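SusD superfamily protein (PDB 3HDX) probably binds polysaccharide or oligosaccharide at the outer membrane of Bacteroides thetaiotaomicron, as a SusD-family protein of carbohydrate metabolism. Local coordinates at residues 205-213 against 429-440; 304-312 against 389-397. One frame throughout, in Å; residues are numbered along the deposited sequence. Where two conformers were deposited one is given.

Interaction 1: 205-213 against 429-440; sequences HICAWQGNY and WRWYDLVRRQKL. With EDO (1,2-ethanediol), chain D; EDO (1,2-ethanediol), chain E.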
loop_
_atom_site.group_PDB
_atom_site.type_symbol
_atom_site.label_atom_id
_atom_site.label_comp_id
_atom_site.label_asym_id
_atom_site.label_seq_id
_atom_site.Cartn_x
_atom_site.Cartn_y
_atom_site.Cartn_z
ATOM N N HIS A 205 -4.574 9.061 -2.724
ATOM C CA HIS A 205 -3.243 9.031 -2.125
ATOM C C HIS A 205 -2.193 9.848 -2.874
ATOM O O HIS A 205 -1.295 10.410 -2.236
ATOM C CB HIS A 205 -2.811 7.602 -1.805
ATOM C CG HIS A 205 -3.363 7.111 -0.509
ATOM N ND1 HIS A 205 -2.960 7.659 0.693
ATOM C CD2 HIS A 205 -4.244 6.121 -0.210
ATOM C CE1 HIS A 205 -3.592 7.037 1.676
ATOM N NE2 HIS A 205 -4.389 6.113 1.157
ATOM N N ILE A 206 -2.215 9.845 -4.213
ATOM C CA ILE A 206 -1.296 10.697 -4.968
ATOM C C ILE A 206 -1.553 12.146 -4.540
ATOM O O ILE A 206 -0.620 12.888 -4.210
ATOM C CB ILE A 206 -1.510 10.612 -6.493
ATOM C CG1 ILE A 206 -1.061 9.242 -7.026
ATOM C CG2 ILE A 206 -0.746 11.749 -7.208
ATOM C CD1 ILE A 206 -1.580 8.876 -8.460
ATOM N N CYS A 207 -2.830 12.526 -4.523
ATOM C CA CYS A 207 -3.176 13.905 -4.156
ATOM C C CYS A 207 -2.724 14.255 -2.746
ATOM O O CYS A 207 -2.155 15.320 -2.522
ATOM C CB CYS A 207 -4.672 14.180 -4.374
ATOM S SG CYS A 207 -5.165 14.088 -6.116
ATOM N N ALA A 208 -2.974 13.379 -1.783
ATOM C CA ALA A 208 -2.529 13.652 -0.424
ATOM C C ALA A 208 -0.990 13.781 -0.334
ATOM O O ALA A 208 -0.484 14.654 0.363
ATOM C CB ALA A 208 -3.011 12.539 0.556
ATOM N N TRP A 209 -0.283 12.901 -1.044
ATOM C CA TRP A 209 1.208 12.908 -1.089
ATOM C C TRP A 209 1.762 14.217 -1.643
ATOM O O TRP A 209 2.837 14.655 -1.242
ATOM C CB TRP A 209 1.730 11.710 -1.865
ATOM C CG TRP A 209 3.213 11.479 -1.825
ATOM C CD1 TRP A 209 4.084 11.557 -2.864
ATOM C CD2 TRP A 209 3.961 11.034 -0.701
ATOM N NE1 TRP A 209 5.362 11.229 -2.440
ATOM C CE2 TRP A 209 5.296 10.902 -1.108
ATOM C CE3 TRP A 209 3.641 10.803 0.641
ATOM C CZ2 TRP A 209 6.289 10.468 -0.247
ATOM C CZ3 TRP A 209 4.654 10.359 1.508
ATOM C CH2 TRP A 209 5.960 10.240 1.061
ATOM N N GLN A 210 0.989 14.846 -2.552
ATOM C CA GLN A 210 1.322 16.142 -3.153
ATOM C C GLN A 210 0.799 17.337 -2.370
ATOM O O GLN A 210 1.020 18.478 -2.777
ATOM C CB GLN A 210 0.744 16.226 -4.572
ATOM C CG GLN A 210 1.292 15.228 -5.504
ATOM C CD GLN A 210 0.737 15.480 -6.893
ATOM O OE1 GLN A 210 -0.487 15.437 -7.110
ATOM N NE2 GLN A 210 1.622 15.834 -7.809
ATOM N N GLY A 211 0.079 17.094 -1.274
ATOM C CA GLY A 211 -0.541 18.171 -0.505
ATOM C C GLY A 211 -1.790 18.755 -1.124
ATOM O O GLY A 211 -2.261 19.805 -0.673
ATOM N N ASN A 212 -2.336 18.070 -2.137
ATOM C CA ASN A 212 -3.561 18.515 -2.822
ATOM C C ASN A 212 -4.736 17.892 -2.100
ATOM O O ASN A 212 -5.361 16.938 -2.571
ATOM C CB ASN A 212 -3.557 18.149 -4.293
ATOM C CG ASN A 212 -4.798 18.705 -5.056
ATOM O OD1 ASN A 212 -5.775 19.258 -4.472
ATOM N ND2 ASN A 212 -4.745 18.556 -6.371
ATOM N N TYR A 213 -5.030 18.453 -0.930
ATOM C CA TYR A 213 -6.078 17.895 -0.097
ATOM C C TYR A 213 -7.502 18.140 -0.556
ATOM O O TYR A 213 -8.356 17.369 -0.202
ATOM C CB TYR A 213 -5.838 18.279 1.368
ATOM C CG TYR A 213 -4.675 17.508 1.989
ATOM C CD1 TYR A 213 -4.813 16.171 2.289
ATOM C CD2 TYR A 213 -3.467 18.136 2.320
ATOM C CE1 TYR A 213 -3.801 15.459 2.900
ATOM C CE2 TYR A 213 -2.433 17.421 2.945
ATOM C CZ TYR A 213 -2.621 16.074 3.240
ATOM O OH TYR A 213 -1.650 15.318 3.884
ATOM N N TRP A 429 2.124 1.609 5.804
ATOM C CA TRP A 429 1.738 3.036 5.835
ATOM C C TRP A 429 2.554 3.977 6.696
ATOM O O TRP A 429 2.693 5.142 6.337
ATOM C CB TRP A 429 0.259 3.182 6.256
ATOM C CG TRP A 429 -0.659 2.866 5.132
ATOM C CD1 TRP A 429 -1.484 1.802 4.985
ATOM C CD2 TRP A 429 -0.820 3.675 3.975
ATOM N NE1 TRP A 429 -2.147 1.864 3.766
ATOM C CE2 TRP A 429 -1.750 3.001 3.113
ATOM C CE3 TRP A 429 -0.222 4.882 3.545
ATOM C CZ2 TRP A 429 -2.078 3.486 1.851
ATOM C CZ3 TRP A 429 -0.586 5.384 2.309
ATOM C CH2 TRP A 429 -1.493 4.683 1.472
ATOM N N ARG A 430 3.095 3.475 7.803
ATOM C CA ARG A 430 3.688 4.348 8.826
ATOM C C ARG A 430 4.702 5.367 8.308
ATOM O O ARG A 430 4.635 6.535 8.633
ATOM C CB ARG A 430 4.259 3.514 9.960
ATOM C CG ARG A 430 4.888 4.256 11.087
ATOM C CD ARG A 430 3.982 5.257 11.802
ATOM N NE ARG A 430 4.702 5.837 12.918
ATOM C CZ ARG A 430 4.385 6.942 13.599
ATOM N NH1 ARG A 430 3.298 7.648 13.342
ATOM N NH2 ARG A 430 5.178 7.327 14.589
ATOM N N TRP A 431 5.662 4.915 7.534
ATOM C CA TRP A 431 6.720 5.822 7.046
ATOM C C TRP A 431 6.131 6.939 6.163
ATOM O O TRP A 431 6.416 8.111 6.364
ATOM C CB TRP A 431 7.808 5.047 6.285
ATOM C CG TRP A 431 8.683 5.968 5.515
ATOM C CD1 TRP A 431 8.683 6.130 4.173
ATOM C CD2 TRP A 431 9.576 6.963 6.049
ATOM N NE1 TRP A 431 9.542 7.146 3.821
ATOM C CE2 TRP A 431 10.107 7.675 4.957
ATOM C CE3 TRP A 431 9.975 7.304 7.326
ATOM C CZ2 TRP A 431 11.047 8.706 5.113
ATOM C CZ3 TRP A 431 10.899 8.338 7.502
ATOM C CH2 TRP A 431 11.428 9.026 6.397
ATOM N N TYR A 432 5.300 6.569 5.198
ATOM C CA TYR A 432 4.691 7.552 4.306
ATOM C C TYR A 432 3.793 8.524 5.108
ATOM O O TYR A 432 3.794 9.726 4.867
ATOM C CB TYR A 432 3.914 6.869 3.187
ATOM C CG TYR A 432 4.716 5.849 2.454
ATOM C CD1 TYR A 432 5.817 6.227 1.689
ATOM C CD2 TYR A 432 4.446 4.486 2.603
ATOM C CE1 TYR A 432 6.595 5.280 1.059
ATOM C CE2 TYR A 432 5.210 3.522 1.967
ATOM C CZ TYR A 432 6.298 3.924 1.199
ATOM O OH TYR A 432 7.049 2.973 0.529
ATOM N N ASP A 433 3.052 7.968 6.058
ATOM C CA ASP A 433 2.230 8.744 6.967
ATOM C C ASP A 433 3.066 9.717 7.786
ATOM O O ASP A 433 2.665 10.868 7.993
ATOM C CB ASP A 433 1.451 7.840 7.909
ATOM C CG ASP A 433 0.297 7.109 7.225
ATOM O OD1 ASP A 433 0.003 7.323 6.033
ATOM O OD2 ASP A 433 -0.363 6.303 7.912
ATOM N N LEU A 434 4.272 9.300 8.220
ATOM C CA LEU A 434 5.134 10.218 9.003
ATOM C C LEU A 434 5.518 11.429 8.173
ATOM O O LEU A 434 5.561 12.549 8.707
ATOM C CB LEU A 434 6.391 9.483 9.484
ATOM C CG LEU A 434 6.230 8.701 10.785
ATOM C CD1 LEU A 434 7.446 7.803 10.989
ATOM C CD2 LEU A 434 6.077 9.665 11.968
ATOM N N VAL A 435 5.790 11.192 6.883
ATOM C CA VAL A 435 6.147 12.287 5.958
ATOM C C VAL A 435 4.936 13.222 5.745
ATOM O O VAL A 435 5.053 14.435 5.890
ATOM C CB VAL A 435 6.722 11.749 4.617
ATOM C CG1 VAL A 435 6.939 12.893 3.605
ATOM C CG2 VAL A 435 8.037 10.928 4.836
ATOM N N ARG A 436 3.756 12.667 5.425
ATOM C CA ARG A 436 2.575 13.549 5.227
ATOM C C ARG A 436 2.262 14.310 6.523
ATOM O O ARG A 436 1.937 15.488 6.493
ATOM C CB ARG A 436 1.342 12.765 4.784
ATOM C CG ARG A 436 1.497 12.078 3.439
ATOM C CD ARG A 436 0.159 11.775 2.770
ATOM N NE ARG A 436 -0.785 11.221 3.723
ATOM C CZ ARG A 436 -0.697 9.992 4.241
ATOM N NH1 ARG A 436 0.207 9.098 3.804
ATOM N NH2 ARG A 436 -1.550 9.648 5.211
ATOM N N ARG A 437 2.331 13.612 7.655
ATOM C CA ARG A 437 2.144 14.255 8.959
ATOM C C ARG A 437 3.122 15.401 9.174
ATOM O O ARG A 437 2.700 16.484 9.580
ATOM C CB ARG A 437 2.330 13.235 10.083
ATOM C CG ARG A 437 2.140 13.786 11.501
ATOM C CD ARG A 437 2.758 12.918 12.560
ATOM N NE ARG A 437 2.675 13.581 13.866
ATOM C CZ ARG A 437 3.425 14.605 14.238
ATOM N NH1 ARG A 437 4.387 15.076 13.443
ATOM N NH2 ARG A 437 3.251 15.149 15.439
ATOM N N GLN A 438 4.392 15.185 8.840
ATOM C CA GLN A 438 5.368 16.234 9.074
ATOM C C GLN A 438 5.091 17.480 8.235
ATOM O O GLN A 438 5.245 18.611 8.698
ATOM C CB GLN A 438 6.781 15.729 8.829
ATOM C CG GLN A 438 7.844 16.774 9.227
ATOM C CD GLN A 438 7.716 17.295 10.672
ATOM O OE1 GLN A 438 7.903 18.501 10.908
ATOM N NE2 GLN A 438 7.439 16.390 11.645
ATOM N N LYS A 439 4.664 17.266 7.006
ATOM C CA LYS A 439 4.342 18.379 6.114
ATOM C C LYS A 439 3.221 19.253 6.624
ATOM O O LYS A 439 3.222 20.467 6.393
ATOM C CB LYS A 439 4.076 17.867 4.696
ATOM C CG LYS A 439 5.363 17.268 4.008
ATOM C CD LYS A 439 5.060 16.441 2.754
ATOM C CE LYS A 439 4.499 17.292 1.621
ATOM N NZ LYS A 439 4.067 16.407 0.479
ATOM N N LEU A 440 2.269 18.640 7.328
ATOM C CA LEU A 440 1.159 19.379 7.943
ATOM C C LEU A 440 1.513 19.970 9.307
ATOM O O LEU A 440 1.177 21.114 9.568
ATOM C CB LEU A 440 -0.070 18.482 8.152
ATOM C CG LEU A 440 -0.896 18.125 6.919
ATOM C CD1 LEU A 440 -1.819 16.878 7.156
ATOM C CD2 LEU A 440 -1.663 19.316 6.420
HETATM C C1 EDO D . 6.849 14.005 -0.534
HETATM O O1 EDO D . 5.618 14.077 0.208
HETATM C C2 EDO D . 7.723 15.160 -0.086
HETATM O O2 EDO D . 7.026 16.403 -0.303
HETATM C C1 EDO E . 4.218 10.825 15.521
HETATM O O1 EDO E . 3.465 9.610 15.337
HETATM C C2 EDO E . 5.260 10.643 16.596
HETATM O O2 EDO E . 6.163 9.619 16.174
HETATM O O HOH W 1 1.795 15.287 1.810
HETATM O O HOH W 2 3.679 18.528 -1.285
HETATM O O HOH W 3 0.857 16.437 4.139
#

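Interaction 2: 304-312 against 389-397; sequences FTNFDDLRF and MIRTNRGLR. With EDO (1,2-ethanediol), chain G.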
loop_
_atom_site.group_PDB
_atom_site.type_symbol
_atom_site.label_atom_id
_atom_site.label_comp_id
_atom_site.label_asym_id
_atom_site.label_seq_id
_atom_site.Cartn_x
_atom_site.Cartn_y
_atom_site.Cartn_z
ATOM N N PHE A 304 -0.585 2.620 22.271
ATOM C CA PHE A 304 -1.949 2.272 22.667
ATOM C C PHE A 304 -2.106 2.785 24.082
ATOM O O PHE A 304 -1.520 2.226 25.012
ATOM C CB PHE A 304 -2.152 0.766 22.577
ATOM C CG PHE A 304 -2.040 0.235 21.187
ATOM C CD1 PHE A 304 -3.154 0.248 20.337
ATOM C CD2 PHE A 304 -0.840 -0.304 20.709
ATOM C CE1 PHE A 304 -3.087 -0.242 19.068
ATOM C CE2 PHE A 304 -0.755 -0.771 19.406
ATOM C CZ PHE A 304 -1.907 -0.776 18.585
ATOM N N THR A 305 -2.915 3.842 24.206
ATOM C CA THR A 305 -3.052 4.596 25.447
ATOM C C THR A 305 -4.293 4.253 26.249
ATOM O O THR A 305 -4.442 4.755 27.361
ATOM C CB THR A 305 -3.085 6.112 25.138
ATOM O OG1 THR A 305 -4.223 6.442 24.299
ATOM C CG2 THR A 305 -1.776 6.528 24.364
ATOM N N ASN A 306 -5.154 3.415 25.697
ATOM C CA ASN A 306 -6.446 3.099 26.309
ATOM C C ASN A 306 -6.604 1.596 26.319
ATOM O O ASN A 306 -6.589 0.972 25.255
ATOM C CB ASN A 306 -7.543 3.796 25.475
ATOM C CG ASN A 306 -8.939 3.639 26.037
ATOM O OD1 ASN A 306 -9.252 2.701 26.733
ATOM N ND2 ASN A 306 -9.825 4.544 25.626
ATOM N N PHE A 307 -6.799 1.005 27.510
ATOM C CA PHE A 307 -6.954 -0.456 27.579
ATOM C C PHE A 307 -8.182 -1.034 26.883
ATOM O O PHE A 307 -8.217 -2.239 26.630
ATOM C CB PHE A 307 -6.733 -1.030 28.986
ATOM C CG PHE A 307 -7.795 -0.700 30.027
ATOM C CD1 PHE A 307 -9.114 -1.147 29.928
ATOM C CD2 PHE A 307 -7.434 0.066 31.110
ATOM C CE1 PHE A 307 -10.018 -0.856 30.930
ATOM C CE2 PHE A 307 -8.332 0.343 32.127
ATOM C CZ PHE A 307 -9.636 -0.092 32.013
ATOM N N ASP A 308 -9.159 -0.182 26.568
ATOM C CA ASP A 308 -10.317 -0.610 25.792
ATOM C C ASP A 308 -10.066 -0.728 24.295
ATOM O O ASP A 308 -10.946 -1.191 23.591
ATOM C CB ASP A 308 -11.508 0.291 26.092
ATOM C CG ASP A 308 -12.003 0.115 27.539
ATOM O OD1 ASP A 308 -12.044 -1.044 28.103
ATOM O OD2 ASP A 308 -12.212 1.133 28.154
ATOM N N ASP A 309 -8.881 -0.300 23.823
ATOM C CA ASP A 309 -8.507 -0.433 22.408
ATOM C C ASP A 309 -8.524 -1.918 22.026
ATOM O O ASP A 309 -7.725 -2.715 22.560
ATOM C CB ASP A 309 -7.159 0.204 22.169
ATOM C CG ASP A 309 -6.872 0.430 20.709
ATOM O OD1 ASP A 309 -7.078 -0.499 19.890
ATOM O OD2 ASP A 309 -6.483 1.574 20.390
ATOM N N LEU A 310 -9.445 -2.276 21.121
ATOM C CA LEU A 310 -9.575 -3.685 20.708
ATOM C C LEU A 310 -8.338 -4.252 20.032
ATOM O O LEU A 310 -8.149 -5.464 20.014
ATOM C CB LEU A 310 -10.795 -3.915 19.797
ATOM C CG LEU A 310 -12.166 -3.681 20.445
ATOM C CD1 LEU A 310 -13.287 -3.790 19.443
ATOM C CD2 LEU A 310 -12.365 -4.696 21.596
ATOM N N ARG A 311 -7.497 -3.406 19.455
ATOM C CA ARG A 311 -6.272 -3.891 18.813
ATOM C C ARG A 311 -5.227 -4.362 19.837
ATOM O O ARG A 311 -4.454 -5.271 19.537
ATOM C CB ARG A 311 -5.683 -2.771 17.942
ATOM C CG ARG A 311 -6.627 -2.363 16.765
ATOM C CD ARG A 311 -6.385 -1.013 16.186
ATOM N NE ARG A 311 -6.718 0.076 17.128
ATOM C CZ ARG A 311 -7.105 1.316 16.785
ATOM N NH1 ARG A 311 -7.298 1.668 15.516
ATOM N NH2 ARG A 311 -7.314 2.223 17.724
ATOM N N PHE A 312 -5.235 -3.757 21.029
ATOM C CA PHE A 312 -4.291 -4.086 22.088
ATOM C C PHE A 312 -4.964 -3.916 23.438
ATOM O O PHE A 312 -4.747 -2.975 24.166
ATOM C CB PHE A 312 -3.001 -3.267 21.987
ATOM C CG PHE A 312 -1.982 -3.677 22.973
ATOM C CD1 PHE A 312 -1.501 -4.985 22.964
ATOM C CD2 PHE A 312 -1.543 -2.790 23.955
ATOM C CE1 PHE A 312 -0.578 -5.369 23.911
ATOM C CE2 PHE A 312 -0.631 -3.172 24.908
ATOM C CZ PHE A 312 -0.150 -4.471 24.892
HETATM N N MSE A 389 -15.602 7.238 13.378
HETATM C CA MSE A 389 -16.024 5.997 12.733
HETATM C C MSE A 389 -15.052 4.859 12.997
HETATM O O MSE A 389 -15.458 3.700 13.245
HETATM C CB MSE A 389 -16.229 6.162 11.235
HETATM C CG MSE A 389 -17.374 7.009 10.869
HETATM SE SE MSE A 389 -17.546 7.220 8.963
HETATM C CE MSE A 389 -18.843 8.666 9.046
ATOM N N ILE A 390 -13.762 5.180 12.935
ATOM C CA ILE A 390 -12.723 4.191 13.175
ATOM C C ILE A 390 -12.622 3.895 14.681
ATOM O O ILE A 390 -12.632 2.717 15.088
ATOM C CB ILE A 390 -11.379 4.666 12.611
ATOM C CG1 ILE A 390 -11.540 5.090 11.088
ATOM C CG2 ILE A 390 -10.309 3.598 12.981
ATOM C CD1 ILE A 390 -12.290 4.211 10.187
ATOM N N ARG A 391 -12.550 4.960 15.507
ATOM C CA ARG A 391 -12.423 4.784 16.968
ATOM C C ARG A 391 -13.497 3.886 17.564
ATOM O O ARG A 391 -13.181 2.926 18.298
ATOM C CB ARG A 391 -12.472 6.124 17.653
ATOM C CG ARG A 391 -11.231 6.994 17.445
ATOM C CD ARG A 391 -11.434 8.346 18.128
ATOM N NE ARG A 391 -11.666 8.181 19.560
ATOM C CZ ARG A 391 -10.707 8.113 20.494
ATOM N NH1 ARG A 391 -9.394 8.223 20.190
ATOM N NH2 ARG A 391 -11.064 7.924 21.766
ATOM N N THR A 392 -14.747 4.160 17.190
ATOM C CA THR A 392 -15.887 3.434 17.772
ATOM C C THR A 392 -16.031 1.996 17.273
ATOM O O THR A 392 -16.882 1.255 17.821
ATOM C CB THR A 392 -17.208 4.206 17.620
ATOM O OG1 THR A 392 -17.520 4.332 16.239
ATOM C CG2 THR A 392 -17.101 5.596 18.281
ATOM N N ASN A 393 -15.289 1.598 16.212
ATOM C CA ASN A 393 -15.234 0.192 15.807
ATOM C C ASN A 393 -13.999 -0.513 16.410
ATOM O O ASN A 393 -13.711 -1.677 16.082
ATOM C CB ASN A 393 -15.243 0.014 14.311
ATOM C CG ASN A 393 -15.813 -1.338 13.878
ATOM O OD1 ASN A 393 -16.762 -1.874 14.486
ATOM N ND2 ASN A 393 -15.255 -1.886 12.808
ATOM N N ARG A 394 -13.275 0.188 17.288
ATOM C CA ARG A 394 -12.073 -0.324 17.942
ATOM C C ARG A 394 -12.100 -0.131 19.454
ATOM O O ARG A 394 -11.042 -0.071 20.118
ATOM C CB ARG A 394 -10.840 0.352 17.330
ATOM C CG ARG A 394 -10.644 0.084 15.835
ATOM C CD ARG A 394 -10.289 -1.343 15.583
ATOM N NE ARG A 394 -10.121 -1.591 14.160
ATOM C CZ ARG A 394 -10.962 -2.262 13.364
ATOM N NH1 ARG A 394 -12.115 -2.767 13.795
ATOM N NH2 ARG A 394 -10.642 -2.442 12.077
ATOM N N GLY A 395 -13.313 -0.046 19.991
ATOM C CA GLY A 395 -13.533 0.052 21.438
ATOM C C GLY A 395 -13.272 1.382 22.099
ATOM O O GLY A 395 -13.365 1.484 23.326
ATOM N N LEU A 396 -12.998 2.414 21.300
ATOM C CA LEU A 396 -12.676 3.721 21.817
ATOM C C LEU A 396 -13.904 4.631 21.780
ATOM O O LEU A 396 -14.729 4.569 20.868
ATOM C CB LEU A 396 -11.523 4.359 21.006
ATOM C CG LEU A 396 -10.219 3.554 20.946
ATOM C CD1 LEU A 396 -9.175 4.273 20.103
ATOM C CD2 LEU A 396 -9.660 3.261 22.343
ATOM N N ARG A 397 -13.988 5.507 22.779
ATOM C CA ARG A 397 -15.094 6.471 22.846
ATOM C C ARG A 397 -15.005 7.492 21.726
ATOM O O ARG A 397 -13.922 7.773 21.174
ATOM C CB ARG A 397 -15.058 7.262 24.163
ATOM C CG ARG A 397 -13.816 8.159 24.349
ATOM C CD ARG A 397 -13.952 8.987 25.605
ATOM N NE ARG A 397 -12.825 9.908 25.805
ATOM C CZ ARG A 397 -12.720 11.129 25.287
ATOM N NH1 ARG A 397 -13.614 11.587 24.410
ATOM N NH2 ARG A 397 -11.663 11.869 25.605
HETATM C C1 EDO G . -8.866 8.135 24.505
HETATM O O1 EDO G . -9.040 6.887 23.797
HETATM C C2 EDO G . -8.824 7.942 26.010
HETATM O O2 EDO G . -7.735 7.085 26.383
HETATM O O HOH W 4 -12.686 4.985 25.583
#

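Interaction 1: 205-213 against 429-440
Two helix segments, 205-209 and 430-440, face each other across a buried seam lined by H205, W209, Y213, W429 and R436, their axes 47° apart and 11.2 Å at closest approach. At one end H205 and W429 form an offset stack, the imidazole against the indole's six-membered ring with centroids 4.2 Å apart; H205 NE2 is held by D365. Further along, the CB of W209 points away from helix 430-440, but CG lies anti to the backbone N (chi1 -171°), which swings the indole back across the seam: Y432 O lies in plane at the ring's edge, beside CZ3, CH2 meets V435 CG1 at 3.8 Å, and CE3 meets R436 CG. The helix-on-helix packing fits the largely helical SusD fold, which is related to the TPR proteins. R436 passes its CD beside A208, then uses NH1 and NH2 end-on to hold D433 OD1, each at 2.9 Å; R420 takes the other oxygen of D433, while E372 receives both R436 NE and the Y213 hydroxyl. A water bonded to Y213 OH and R436 O links the segments near L440, whose CD1 lies 3.6 Å from Y213 OH. Beyond W209, K439 NZ donates to two waters, one of which donates in turn to A208 O at 2.8 Å, and to both oxygens of an ethanediol, probably from the crystallisation liquor, whose O1 sits over the W209 ring and donates to W209 O.

Interaction 2: 304-312 against 389-397
The CA atoms of L310 and R394 lie 5.0 Å apart, and L310 N donates to R394 O at 2.9 Å in a nearly straight bond (171°) that arrives from above the carbonyl plane. Loop 304-312 is two successive type I turns, N306 to D309 and D309 to F312, each opened by an Asx turn, and it lies against the type I turn R391 to R394 near the end of helix 380-391. G395, at positive phi, brings its CA to 3.6 Å from D308 O, a CA-H...O contact, where a CB would clash. R311 folds back on its own loop: NE and NH2 grip D309 side-on, one nitrogen to each oxygen, NE 2.8 Å from OD1, while R311 N takes the anti lone pair of OD1. The bend at chi3 (-68°) brings one guanidinium face over the aliphatic part of R394, whose CG stands 3.7 Å above it, toward the rim, and L396 CD1 touches the edge at NH2. R311 NH1 goes on to E419 and E423, and E423 also holds R394 NH2, which probably offsets the neighbouring arginine charges. A leucine here would probably leave D309 OD2 and the acids E419 and E423 without this arginine's bonds, D309 OD1 keeping just the backbone N of its pair. On the outer side N306 and L396 run past each other in opposite senses, N306 ND2 3.5 Å from L396 CD2; ND2 also donates to O1 of an ethanediol, probably from the crystallisation liquor, which accepts from R391 NH2, 3.0 Å away.

How the interactions relate
Interaction 2 is nested inside the chain loop that interaction 1 closes; their centres lie 24 Å apart and their nearest atoms about 11 Å, so the two do not touch. Interaction 1 is the deeper: a helix-to-helix seam of aromatic rings, with its charges paired inside and waters bridging at the K439 and Y213 side. Interaction 2 sits further out, 23 Å from the chain centre against 13 Å, and joins a loop to the turn near the end of helix 380-391 through one backbone bond, close turn-on-turn packing and an arginine network. Both rest on the same two neighbours: helix 363-376 meets H205 and A208 in the first and I390 in the second, while helix 409-423 supplies R420 to the first and E419 and E423 to the second.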